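Local structure of transcobalamin-1 (Homo sapiens, 4KKI) at residues Ile98-Gly103 against Asp150-Cys155; Met190-Leu195 against Leu251-Asp256; Leu61-Ile66 against Leu300-Asp305; Asn137-Thr142 against Asn397-Trp402. The protein binds vitamin B12 with femtomolar affinity, protects it from the acid of the stomach and transports it. All blocks are in the same frame, centred on the assembly; numbering follows the deposited sequence.

Interaction 1: residues Ile98-Gly103 against Asp150-Cys155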
loop_
_atom_site.group_PDB
_atom_site.type_symbol
_atom_site.label_atom_id
_atom_site.label_comp_id
_atom_site.label_asym_id
_atom_site.label_seq_id
_atom_site.Cartn_x
_atom_site.Cartn_y
_atom_site.Cartn_z
ATOM N N ILE A 98 -7.942 8.326 -5.295
ATOM C CA ILE A 98 -8.580 9.635 -5.350
ATOM C C ILE A 98 -10.091 9.484 -5.271
ATOM O O ILE A 98 -10.755 10.160 -4.485
ATOM C CB ILE A 98 -8.195 10.400 -6.627
ATOM C CG1 ILE A 98 -6.742 10.863 -6.538
ATOM C CG2 ILE A 98 -9.110 11.600 -6.838
ATOM C CD1 ILE A 98 -6.259 11.592 -7.764
ATOM N N ILE A 99 -10.624 8.574 -6.078
ATOM C CA ILE A 99 -12.055 8.312 -6.100
ATOM C C ILE A 99 -12.535 7.798 -4.743
ATOM O O ILE A 99 -13.574 8.229 -4.243
ATOM C CB ILE A 99 -12.423 7.309 -7.215
ATOM C CG1 ILE A 99 -12.058 7.894 -8.584
ATOM C CG2 ILE A 99 -13.902 6.952 -7.152
ATOM C CD1 ILE A 99 -12.310 6.963 -9.753
ATOM N N LEU A 100 -11.766 6.891 -4.146
ATOM C CA LEU A 100 -12.119 6.335 -2.844
ATOM C C LEU A 100 -12.128 7.419 -1.773
ATOM O O LEU A 100 -13.070 7.515 -0.990
ATOM C CB LEU A 100 -11.162 5.210 -2.445
ATOM C CG LEU A 100 -11.192 3.939 -3.298
ATOM C CD1 LEU A 100 -10.090 2.985 -2.859
ATOM C CD2 LEU A 100 -12.554 3.261 -3.231
ATOM N N ALA A 101 -11.079 8.235 -1.753
ATOM C CA ALA A 101 -10.973 9.323 -0.786
ATOM C C ALA A 101 -12.095 10.352 -0.939
ATOM O O ALA A 101 -12.598 10.879 0.050
ATOM C CB ALA A 101 -9.616 10.001 -0.897
ATOM N N LEU A 102 -12.487 10.631 -2.178
ATOM C CA LEU A 102 -13.519 11.630 -2.437
ATOM C C LEU A 102 -14.923 11.102 -2.153
ATOM O O LEU A 102 -15.860 11.879 -1.978
ATOM C CB LEU A 102 -13.439 12.136 -3.882
ATOM C CG LEU A 102 -12.294 13.088 -4.238
ATOM C CD1 LEU A 102 -12.238 13.323 -5.741
ATOM C CD2 LEU A 102 -12.438 14.410 -3.494
ATOM N N GLY A 103 -15.066 9.783 -2.105
ATOM C CA GLY A 103 -16.381 9.185 -1.982
ATOM C C GLY A 103 -16.571 8.228 -0.822
ATOM O O GLY A 103 -17.404 7.325 -0.906
ATOM N N ASP A 150 -8.117 -0.693 -8.394
ATOM C CA ASP A 150 -8.956 -0.317 -9.530
ATOM C C ASP A 150 -10.315 -1.002 -9.485
ATOM O O ASP A 150 -11.354 -0.348 -9.575
ATOM C CB ASP A 150 -8.257 -0.645 -10.848
ATOM C CG ASP A 150 -6.978 0.139 -11.041
ATOM O OD1 ASP A 150 -6.859 1.237 -10.458
ATOM O OD2 ASP A 150 -6.088 -0.347 -11.770
ATOM N N VAL A 151 -10.298 -2.324 -9.352
ATOM C CA VAL A 151 -11.528 -3.100 -9.284
ATOM C C VAL A 151 -12.367 -2.682 -8.080
ATOM O O VAL A 151 -13.585 -2.543 -8.182
ATOM C CB VAL A 151 -11.236 -4.613 -9.224
ATOM C CG1 VAL A 151 -12.525 -5.404 -9.053
ATOM C CG2 VAL A 151 -10.498 -5.054 -10.478
ATOM N N LEU A 152 -11.706 -2.466 -6.946
ATOM C CA LEU A 152 -12.388 -2.067 -5.719
ATOM C C LEU A 152 -13.150 -0.758 -5.903
ATOM O O LEU A 152 -14.330 -0.663 -5.562
ATOM C CB LEU A 152 -11.388 -1.939 -4.566
ATOM C CG LEU A 152 -11.923 -1.451 -3.216
ATOM C CD1 LEU A 152 -13.031 -2.362 -2.706
ATOM C CD2 LEU A 152 -10.793 -1.355 -2.194
ATOM N N ALA A 153 -12.469 0.241 -6.455
ATOM C CA ALA A 153 -13.065 1.555 -6.671
ATOM C C ALA A 153 -14.207 1.508 -7.686
ATOM O O ALA A 153 -15.269 2.087 -7.459
ATOM C CB ALA A 153 -12.002 2.553 -7.108
ATOM N N LEU A 154 -13.984 0.818 -8.802
ATOM C CA LEU A 154 -15.007 0.668 -9.833
ATOM C C LEU A 154 -16.229 -0.075 -9.302
ATOM O O LEU A 154 -17.365 0.237 -9.663
ATOM C CB LEU A 154 -14.442 -0.064 -11.052
ATOM C CG LEU A 154 -13.389 0.689 -11.867
ATOM C CD1 LEU A 154 -12.779 -0.219 -12.924
ATOM C CD2 LEU A 154 -13.999 1.926 -12.503
ATOM N N CYS A 155 -15.985 -1.058 -8.442
ATOM C CA CYS A 155 -17.054 -1.841 -7.834
ATOM C C CYS A 155 -17.877 -1.025 -6.837
ATOM O O CYS A 155 -19.108 -1.049 -6.869
ATOM C CB CYS A 155 -16.477 -3.077 -7.143
ATOM S SG CYS A 155 -17.661 -3.978 -6.138
#

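Interaction 2: residues Met190-Leu195 against Leu251-Asp256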
loop_
_atom_site.group_PDB
_atom_site.type_symbol
_atom_site.label_atom_id
_atom_site.label_comp_id
_atom_site.label_asym_id
_atom_site.label_seq_id
_atom_site.Cartn_x
_atom_site.Cartn_y
_atom_site.Cartn_z
ATOM N N MET A 190 -5.372 -6.558 -0.687
ATOM C CA MET A 190 -6.152 -5.621 -1.487
ATOM C C MET A 190 -6.997 -6.367 -2.518
ATOM O O MET A 190 -8.121 -5.962 -2.822
ATOM C CB MET A 190 -5.253 -4.583 -2.165
ATOM C CG MET A 190 -6.020 -3.373 -2.707
ATOM S SD MET A 190 -6.920 -2.474 -1.420
ATOM C CE MET A 190 -5.565 -1.885 -0.404
ATOM N N ALA A 191 -6.456 -7.464 -3.042
ATOM C CA ALA A 191 -7.197 -8.307 -3.978
ATOM C C ALA A 191 -8.422 -8.909 -3.298
ATOM O O ALA A 191 -9.513 -8.924 -3.867
ATOM C CB ALA A 191 -6.301 -9.404 -4.536
ATOM N N VAL A 192 -8.237 -9.396 -2.075
ATOM C CA VAL A 192 -9.341 -9.934 -1.289
ATOM C C VAL A 192 -10.438 -8.894 -1.076
ATOM O O VAL A 192 -11.624 -9.202 -1.199
ATOM C CB VAL A 192 -8.857 -10.469 0.073
ATOM C CG1 VAL A 192 -10.029 -10.675 1.021
ATOM C CG2 VAL A 192 -8.084 -11.765 -0.118
ATOM N N LEU A 193 -10.043 -7.663 -0.771
ATOM C CA LEU A 193 -11.012 -6.590 -0.559
ATOM C C LEU A 193 -11.770 -6.299 -1.849
ATOM O O LEU A 193 -12.981 -6.067 -1.832
ATOM C CB LEU A 193 -10.320 -5.321 -0.057
ATOM C CG LEU A 193 -9.735 -5.375 1.356
ATOM C CD1 LEU A 193 -8.899 -4.140 1.631
ATOM C CD2 LEU A 193 -10.845 -5.510 2.387
ATOM N N ALA A 194 -11.047 -6.323 -2.964
ATOM C CA ALA A 194 -11.639 -6.071 -4.273
ATOM C C ALA A 194 -12.580 -7.198 -4.681
ATOM O O ALA A 194 -13.717 -6.952 -5.084
ATOM C CB ALA A 194 -10.549 -5.883 -5.319
ATOM N N LEU A 195 -12.101 -8.434 -4.575
ATOM C CA LEU A 195 -12.896 -9.602 -4.940
ATOM C C LEU A 195 -14.151 -9.712 -4.080
ATOM O O LEU A 195 -15.204 -10.143 -4.551
ATOM C CB LEU A 195 -12.060 -10.880 -4.826
ATOM C CG LEU A 195 -10.882 -11.014 -5.797
ATOM C CD1 LEU A 195 -10.035 -12.239 -5.474
ATOM C CD2 LEU A 195 -11.371 -11.064 -7.237
ATOM N N LEU A 251 -8.968 -9.970 6.229
ATOM C CA LEU A 251 -9.460 -11.028 7.105
ATOM C C LEU A 251 -10.774 -10.639 7.785
ATOM O O LEU A 251 -11.595 -11.504 8.097
ATOM C CB LEU A 251 -8.406 -11.408 8.151
ATOM C CG LEU A 251 -7.107 -12.024 7.619
ATOM C CD1 LEU A 251 -6.164 -12.355 8.763
ATOM C CD2 LEU A 251 -7.389 -13.266 6.781
ATOM N N PHE A 252 -10.963 -9.341 8.012
ATOM C CA PHE A 252 -12.210 -8.825 8.575
ATOM C C PHE A 252 -13.414 -9.221 7.727
ATOM O O PHE A 252 -14.458 -9.597 8.255
ATOM C CB PHE A 252 -12.176 -7.293 8.683
ATOM C CG PHE A 252 -11.420 -6.775 9.875
ATOM C CD1 PHE A 252 -10.834 -7.645 10.781
ATOM C CD2 PHE A 252 -11.309 -5.412 10.094
ATOM C CE1 PHE A 252 -10.145 -7.163 11.877
ATOM C CE2 PHE A 252 -10.625 -4.923 11.190
ATOM C CZ PHE A 252 -10.040 -5.801 12.084
ATOM N N VAL A 253 -13.260 -9.133 6.409
ATOM C CA VAL A 253 -14.379 -9.340 5.498
ATOM C C VAL A 253 -14.436 -10.756 4.928
ATOM O O VAL A 253 -15.308 -11.067 4.117
ATOM C CB VAL A 253 -14.340 -8.334 4.327
ATOM C CG1 VAL A 253 -14.248 -6.910 4.859
ATOM C CG2 VAL A 253 -13.174 -8.638 3.398
ATOM N N SER A 254 -13.512 -11.612 5.354
ATOM C CA SER A 254 -13.431 -12.962 4.803
ATOM C C SER A 254 -13.428 -14.057 5.874
ATOM O O SER A 254 -12.665 -15.019 5.791
ATOM C CB SER A 254 -12.210 -13.093 3.884
ATOM O OG SER A 254 -11.008 -12.790 4.569
ATOM N N SER A 255 -14.303 -13.917 6.862
ATOM C CA SER A 255 -14.418 -14.890 7.943
ATOM C C SER A 255 -14.975 -16.226 7.470
ATOM O O SER A 255 -14.998 -17.193 8.214
ATOM C CB SER A 255 -15.295 -14.342 9.062
ATOM O OG SER A 255 -15.534 -12.962 8.889
ATOM N N ASP A 256 -15.416 -16.272 6.226
ATOM C CA ASP A 256 -15.946 -17.487 5.630
ATOM C C ASP A 256 -14.867 -18.539 5.440
ATOM O O ASP A 256 -15.161 -19.728 5.321
ATOM C CB ASP A 256 -16.552 -17.167 4.264
ATOM C CG ASP A 256 -17.887 -16.465 4.367
ATOM O OD1 ASP A 256 -18.326 -16.162 5.498
ATOM O OD2 ASP A 256 -18.493 -16.217 3.307
#

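Interaction 3: residues Leu61-Ile66 against Leu300-Asp305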
loop_
_atom_site.group_PDB
_atom_site.type_symbol
_atom_site.label_atom_id
_atom_site.label_comp_id
_atom_site.label_asym_id
_atom_site.label_seq_id
_atom_site.Cartn_x
_atom_site.Cartn_y
_atom_site.Cartn_z
ATOM N N LEU A 61 -8.499 8.676 7.292
ATOM C CA LEU A 61 -9.184 9.408 8.352
ATOM C C LEU A 61 -10.704 9.393 8.201
ATOM O O LEU A 61 -11.427 9.146 9.168
ATOM C CB LEU A 61 -8.672 10.849 8.409
ATOM C CG LEU A 61 -7.216 10.974 8.861
ATOM C CD1 LEU A 61 -6.681 12.373 8.616
ATOM C CD2 LEU A 61 -7.092 10.599 10.329
ATOM N N LYS A 62 -11.186 9.661 6.992
ATOM C CA LYS A 62 -12.624 9.705 6.742
ATOM C C LYS A 62 -13.255 8.336 6.978
ATOM O O LYS A 62 -14.409 8.231 7.396
ATOM C CB LYS A 62 -12.914 10.205 5.322
ATOM C CG LYS A 62 -12.444 11.633 5.068
ATOM C CD LYS A 62 -13.563 12.519 4.543
ATOM C CE LYS A 62 -14.021 12.088 3.160
ATOM N NZ LYS A 62 -15.106 12.973 2.649
ATOM N N LEU A 63 -12.474 7.291 6.730
ATOM C CA LEU A 63 -12.932 5.920 6.897
ATOM C C LEU A 63 -13.236 5.585 8.359
ATOM O O LEU A 63 -14.094 4.749 8.646
ATOM C CB LEU A 63 -11.884 4.960 6.340
ATOM C CG LEU A 63 -12.378 3.585 5.906
ATOM C CD1 LEU A 63 -13.585 3.715 4.990
ATOM C CD2 LEU A 63 -11.250 2.857 5.207
ATOM N N VAL A 64 -12.535 6.240 9.278
ATOM C CA VAL A 64 -12.773 6.034 10.703
ATOM C C VAL A 64 -13.542 7.205 11.324
ATOM O O VAL A 64 -13.539 7.392 12.540
ATOM C CB VAL A 64 -11.458 5.776 11.472
ATOM C CG1 VAL A 64 -10.750 4.557 10.899
ATOM C CG2 VAL A 64 -10.548 6.990 11.409
ATOM N N GLY A 65 -14.204 7.985 10.477
ATOM C CA GLY A 65 -15.044 9.074 10.941
ATOM C C GLY A 65 -14.245 10.237 11.489
ATOM O O GLY A 65 -14.624 10.857 12.480
ATOM N N ILE A 66 -13.123 10.529 10.846
ATOM C CA ILE A 66 -12.297 11.655 11.250
ATOM C C ILE A 66 -12.091 12.619 10.089
ATOM O O ILE A 66 -11.667 12.221 9.003
ATOM C CB ILE A 66 -10.928 11.199 11.769
ATOM C CG1 ILE A 66 -11.087 10.362 13.039
ATOM C CG2 ILE A 66 -10.044 12.401 12.047
ATOM C CD1 ILE A 66 -9.768 9.883 13.611
ATOM N N LEU A 300 -14.350 -1.592 2.528
ATOM C CA LEU A 300 -15.714 -1.942 2.136
ATOM C C LEU A 300 -16.771 -1.157 2.908
ATOM O O LEU A 300 -17.961 -1.242 2.605
ATOM C CB LEU A 300 -15.956 -3.442 2.293
ATOM C CG LEU A 300 -15.088 -4.342 1.415
ATOM C CD1 LEU A 300 -15.499 -5.790 1.588
ATOM C CD2 LEU A 300 -15.177 -3.922 -0.043
ATOM N N ASP A 301 -16.335 -0.393 3.906
ATOM C CA ASP A 301 -17.248 0.443 4.679
ATOM C C ASP A 301 -17.515 1.770 3.977
ATOM O O ASP A 301 -18.219 2.633 4.500
ATOM C CB ASP A 301 -16.696 0.683 6.083
ATOM C CG ASP A 301 -16.656 -0.581 6.906
ATOM O OD1 ASP A 301 -17.536 -1.442 6.704
ATOM O OD2 ASP A 301 -15.744 -0.720 7.747
ATOM N N ILE A 302 -16.943 1.923 2.788
ATOM C CA ILE A 302 -17.181 3.100 1.967
ATOM C C ILE A 302 -18.587 3.071 1.368
ATOM O O ILE A 302 -18.881 2.278 0.471
ATOM C CB ILE A 302 -16.133 3.217 0.845
ATOM C CG1 ILE A 302 -14.749 3.478 1.444
ATOM C CG2 ILE A 302 -16.507 4.323 -0.124
ATOM C CD1 ILE A 302 -13.628 3.498 0.428
ATOM N N ASN A 303 -19.458 3.928 1.889
ATOM C CA ASN A 303 -20.816 4.054 1.378
ATOM C C ASN A 303 -20.958 5.388 0.652
ATOM O O ASN A 303 -21.082 6.439 1.285
ATOM C CB ASN A 303 -21.827 3.948 2.523
ATOM C CG ASN A 303 -23.248 3.699 2.039
ATOM O OD1 ASN A 303 -23.591 3.995 0.895
ATOM N ND2 ASN A 303 -24.082 3.153 2.918
ATOM N N LYS A 304 -20.930 5.343 -0.676
ATOM C CA LYS A 304 -20.957 6.557 -1.488
ATOM C C LYS A 304 -22.269 7.324 -1.341
ATOM O O LYS A 304 -22.316 8.534 -1.564
ATOM C CB LYS A 304 -20.690 6.232 -2.961
ATOM C CG LYS A 304 -21.846 5.557 -3.680
ATOM C CD LYS A 304 -21.465 5.196 -5.107
ATOM C CE LYS A 304 -22.696 4.920 -5.952
ATOM N NZ LYS A 304 -23.541 6.138 -6.098
ATOM N N ASP A 305 -23.330 6.619 -0.961
ATOM C CA ASP A 305 -24.630 7.247 -0.758
ATOM C C ASP A 305 -24.875 7.586 0.710
ATOM O O ASP A 305 -25.818 7.089 1.329
ATOM C CB ASP A 305 -25.755 6.369 -1.316
ATOM C CG ASP A 305 -25.712 6.260 -2.830
ATOM O OD1 ASP A 305 -26.203 7.187 -3.508
ATOM O OD2 ASP A 305 -25.188 5.249 -3.342
#

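Interaction 4: residues Asn137-Thr142 against Asn397-Trp402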
loop_
_atom_site.group_PDB
_atom_site.type_symbol
_atom_site.label_atom_id
_atom_site.label_comp_id
_atom_site.label_asym_id
_atom_site.label_seq_id
_atom_site.Cartn_x
_atom_site.Cartn_y
_atom_site.Cartn_z
ATOM N N ASN A 137 3.274 -9.997 -21.752
ATOM C CA ASN A 137 3.468 -11.274 -21.061
ATOM C C ASN A 137 2.835 -11.346 -19.665
ATOM O O ASN A 137 3.293 -12.095 -18.802
ATOM C CB ASN A 137 4.968 -11.611 -21.003
ATOM C CG ASN A 137 5.237 -13.093 -20.800
ATOM O OD1 ASN A 137 4.468 -13.948 -21.240
ATOM N ND2 ASN A 137 6.343 -13.401 -20.129
ATOM N N GLY A 138 1.783 -10.561 -19.455
ATOM C CA GLY A 138 1.027 -10.608 -18.218
ATOM C C GLY A 138 1.411 -9.559 -17.189
ATOM O O GLY A 138 0.862 -9.539 -16.092
ATOM N N THR A 139 2.355 -8.689 -17.532
ATOM C CA THR A 139 2.766 -7.618 -16.627
ATOM C C THR A 139 1.938 -6.357 -16.867
ATOM O O THR A 139 1.908 -5.831 -17.978
ATOM C CB THR A 139 4.264 -7.277 -16.781
ATOM O OG1 THR A 139 5.042 -8.470 -16.639
ATOM C CG2 THR A 139 4.696 -6.278 -15.727
ATOM N N PRO A 140 1.254 -5.870 -15.822
ATOM C CA PRO A 140 0.469 -4.638 -15.944
ATOM C C PRO A 140 1.371 -3.414 -16.033
ATOM O O PRO A 140 2.592 -3.542 -15.933
ATOM C CB PRO A 140 -0.340 -4.613 -14.647
ATOM C CG PRO A 140 0.491 -5.376 -13.679
ATOM C CD PRO A 140 1.157 -6.457 -14.475
ATOM N N LEU A 141 0.772 -2.245 -16.234
ATOM C CA LEU A 141 1.523 -0.997 -16.263
ATOM C C LEU A 141 2.136 -0.734 -14.896
ATOM O O LEU A 141 3.261 -0.247 -14.791
ATOM C CB LEU A 141 0.616 0.166 -16.671
ATOM C CG LEU A 141 0.242 0.240 -18.151
ATOM C CD1 LEU A 141 -0.795 1.327 -18.398
ATOM C CD2 LEU A 141 1.487 0.485 -18.993
ATOM N N THR A 142 1.388 -1.071 -13.850
ATOM C CA THR A 142 1.860 -0.909 -12.482
ATOM C C THR A 142 2.013 -2.258 -11.778
ATOM O O THR A 142 3.062 -2.892 -11.859
ATOM C CB THR A 142 0.922 -0.001 -11.665
ATOM O OG1 THR A 142 -0.388 -0.581 -11.616
ATOM C CG2 THR A 142 0.837 1.381 -12.299
ATOM N N ASN A 397 8.344 -3.409 -17.063
ATOM C CA ASN A 397 8.054 -4.477 -18.015
ATOM C C ASN A 397 9.034 -5.635 -17.889
ATOM O O ASN A 397 8.664 -6.796 -18.063
ATOM C CB ASN A 397 8.036 -3.944 -19.449
ATOM C CG ASN A 397 6.774 -3.159 -19.763
ATOM O OD1 ASN A 397 5.678 -3.528 -19.341
ATOM N ND2 ASN A 397 6.925 -2.070 -20.508
ATOM N N ASP A 398 10.287 -5.315 -17.574
ATOM C CA ASP A 398 11.299 -6.339 -17.349
ATOM C C ASP A 398 11.136 -6.975 -15.972
ATOM O O ASP A 398 11.791 -7.968 -15.659
ATOM C CB ASP A 398 12.707 -5.754 -17.492
ATOM C CG ASP A 398 13.002 -5.276 -18.901
ATOM O OD1 ASP A 398 12.398 -5.814 -19.853
ATOM O OD2 ASP A 398 13.838 -4.361 -19.055
ATOM N N ARG A 399 10.258 -6.390 -15.158
ATOM C CA ARG A 399 9.984 -6.883 -13.810
ATOM C C ARG A 399 11.256 -6.897 -12.964
ATOM O O ARG A 399 11.481 -7.810 -12.170
ATOM C CB ARG A 399 9.333 -8.272 -13.861
ATOM C CG ARG A 399 8.197 -8.375 -14.874
ATOM C CD ARG A 399 7.572 -9.763 -14.921
ATOM N NE ARG A 399 6.591 -9.967 -13.858
ATOM C CZ ARG A 399 6.769 -10.777 -12.821
ATOM N NH1 ARG A 399 7.893 -11.470 -12.707
ATOM N NH2 ARG A 399 5.822 -10.899 -11.902
ATOM N N THR A 400 12.085 -5.873 -13.143
ATOM C CA THR A 400 13.351 -5.767 -12.430
ATOM C C THR A 400 13.341 -4.574 -11.485
ATOM O O THR A 400 12.676 -3.573 -11.748
ATOM C CB THR A 400 14.526 -5.592 -13.405
ATOM O OG1 THR A 400 14.372 -4.360 -14.121
ATOM C CG2 THR A 400 14.580 -6.745 -14.392
ATOM N N TYR A 401 14.087 -4.677 -10.388
ATOM C CA TYR A 401 14.178 -3.581 -9.428
ATOM C C TYR A 401 15.382 -3.725 -8.505
ATOM O O TYR A 401 16.016 -4.778 -8.452
ATOM C CB TYR A 401 12.902 -3.493 -8.591
ATOM C CG TYR A 401 12.782 -4.561 -7.526
ATOM C CD1 TYR A 401 12.512 -5.881 -7.864
ATOM C CD2 TYR A 401 12.929 -4.246 -6.180
ATOM C CE1 TYR A 401 12.397 -6.859 -6.892
ATOM C CE2 TYR A 401 12.815 -5.216 -5.201
ATOM C CZ TYR A 401 12.549 -6.521 -5.563
ATOM O OH TYR A 401 12.435 -7.490 -4.593
ATOM N N TRP A 402 15.690 -2.655 -7.779
ATOM C CA TRP A 402 16.754 -2.688 -6.785
ATOM C C TRP A 402 16.177 -3.038 -5.417
ATOM O O TRP A 402 15.255 -2.382 -4.934
ATOM C CB TRP A 402 17.496 -1.350 -6.732
ATOM C CG TRP A 402 18.283 -1.051 -7.975
ATOM C CD1 TRP A 402 17.921 -0.220 -8.997
ATOM C CD2 TRP A 402 19.565 -1.582 -8.330
ATOM N NE1 TRP A 402 18.896 -0.201 -9.963
ATOM C CE2 TRP A 402 19.920 -1.031 -9.577
ATOM C CE3 TRP A 402 20.451 -2.474 -7.712
ATOM C CZ2 TRP A 402 21.117 -1.337 -10.220
ATOM C CZ3 TRP A 402 21.641 -2.779 -8.353
ATOM C CH2 TRP A 402 21.963 -2.212 -9.593
HETATM O O HOH W 1 5.271 -2.519 -17.054
#

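Interaction 1: residues Ile98-Gly103 against Asp150-Cys155
The backbone bond from C155 N to V151 O, 2.8 Å long, closes the helical turn that carries L152 and A153, the two residues met by L100 of 98-103. All atoms that meet across the contact are carbon. L100 has CG anti to its carbonyl carbon (chi1 -66°), which carries the fork of the leucine across to the second helix. L100 CD2 rests against A153 CA, at 3.9 Å, and the methyl A153 CB comes within 4.1 Å of L100 CG. The other branch is looser, with L100 CD1 4.4 Å from L152 CD2. The small A153 side chain is consistent with the close approach of the backbones: L100 CA and A153 CA are 6.2 Å apart. Just beyond the contact the first helix ends at G103, the first residue to leave helical angles; its N donates to L100 O at 3.2 Å and only weakly to I99 O. This is buried helix-helix packing in the alpha6-alpha6 barrel. L122 of helix 118-135 touches both I99 and A153, L59 of helix 55-63 packs on L100, and the C155-C197 disulfide ties helix 144-156 to helix 185-203.

Interaction 2: residues Met190-Leu195 against Leu251-Asp256
This is an apolar contact in the alpha domain, where V192 and L193 on helix 185-203 meet V253 and S254 of 251-256. The measured distances place V253 at its middle. V253 CG2 is 4.0 Å from L193 CD2 and 4.4 Å from V192 CG1, so one methyl serves two successive residues of the facing helix. The torsion of V253 accounts for this: at chi1 -53° CG2 sits between the backbone N and the carbonyl carbon, while CG1 takes the place anti to the carbonyl carbon. The L193 and V253 side chains cross at about a right angle and meet through single methyl groups. V192 uses CG1 a second time, against S254 OG at 4.2 Å, which is a van der Waals approach. The hydroxyl is occupied within its own part of the chain, since S254 OG is hydrogen-bonded to A250 O one turn back. The backbones stand well apart, with 7.5 Å between L193 CA and V253 CA and 7.9 Å between V192 CA and S254 CA. Helix 213-229 flanks the pair, L224 touching V192 and V225 touching S254, while A250 also packs on V192. V253 is partly exposed, and its O is hydrogen-bonded to a di(hydroxyethyl)ether molecule, probably from the crystallisation liquor. With methyl groups making the two apolar contacts and the serine hydroxyl bonded to A250 O, the join probably rests on shape and exclusion of water, and no polar bond between the two segments fixes its direction.

Interaction 3: residues Leu61-Ile66 against Leu300-Asp305
L63 and I302 lay their side chains across each other at about a right angle, where helix 55-63 of the alpha domain ends in a Schellman motif. Segment 300-305 follows helix 284-294 on the way to the flexible linker before the beta domain. The meeting point is narrow: L63 CD1 comes 3.7 Å from I302 CG1, whereas the two CA atoms are 7.1 Å apart. L63 owes this reach to its first torsion (chi1 -156°), which turns CG away from the backbone N and sends the CD1 branch toward 300-305. The same CD1 methyl approaches D301 CB at 4.5 Å, so that it faces two successive residues. D301 thus contributes its methylene carbon here, while its OD2 accepts from T298 N on its own side. F299 and P292 pack on L63 as well. The chain then leaves the helix through the Schellman motif. L61 O accepts from I66 N at 2.8 Å and from V64 N at 3.1 Å, the two donors reaching it from opposite faces of the carbonyl plane. G65, with positive phi, is the C-prime residue and donates its N to K62 O at 3.1 Å. Segment 300-305 ends in an Asx turn, less certain in detail because D305 is poorly ordered: N303 OD1 accepts from D305 N at 3.2 Å, with an angle of 140° at the hydrogen.

Interaction 4: residues Asn137-Thr142 against Asn397-Trp402
T139 OG1 meets the R399 side chain where a loop of the helical alpha domain faces the beta domain, making this an interdomain contact beside the cobalamin site. The hydroxyl oxygen lies 3.3 Å from R399 CD and 3.5 Å from R399 NE, at the edge of the guanidinium and near its plane. R399 CG is also close, 3.6 Å from T139 OG1 and 4.2 Å from T139 CG2, so the arginine chain passes across the threonine at a slant. A bend at chi3 (82°) turns the guanidinium from the line of the aliphatic chain. The T139 torsion, chi1 -53°, places OG1 toward R399 and leaves CG2 to meet R399 CG. A water adds an indirect link, donating to P140 O at 3.1 Å and to N397 OD1, although the latter distance is so short that the water's exact place is doubtful. Further out, R399 is joined by backbone hydrogen bonding to Y433, a cobalamin-binding residue, and N132 of helix 118-135 touches N397. K175 packs on R399, and N176 ND2 donates to G138 O. Both segments end at the ligand: T142 O and W402 O are each hydrogen-bonded to a nitrogen of cyanocobalamin.

How the interactions relate
Interactions 1, 2 and 3 belong to the alpha domain and touch one another, whereas interaction 4 joins that domain to the beta domain and touches none of them. L300 bridges the first three: its CD2 is 3.8 Å from L152 CD1 and its CD1 3.7 Å from V253 CG1. Interactions 1 and 2 also share an interface, through V151 and L152 against helix 185-203. Interaction 1 is wholly buried, interaction 2 reaches a partly exposed valine, and interaction 3 has an exposed aspartate at its margin. Their cross-contacts are mainly apolar. Interaction 4, partly buried, instead sets a hydroxyl against an arginine side chain and includes a water, and it alone contains residues that bond the cobalamin.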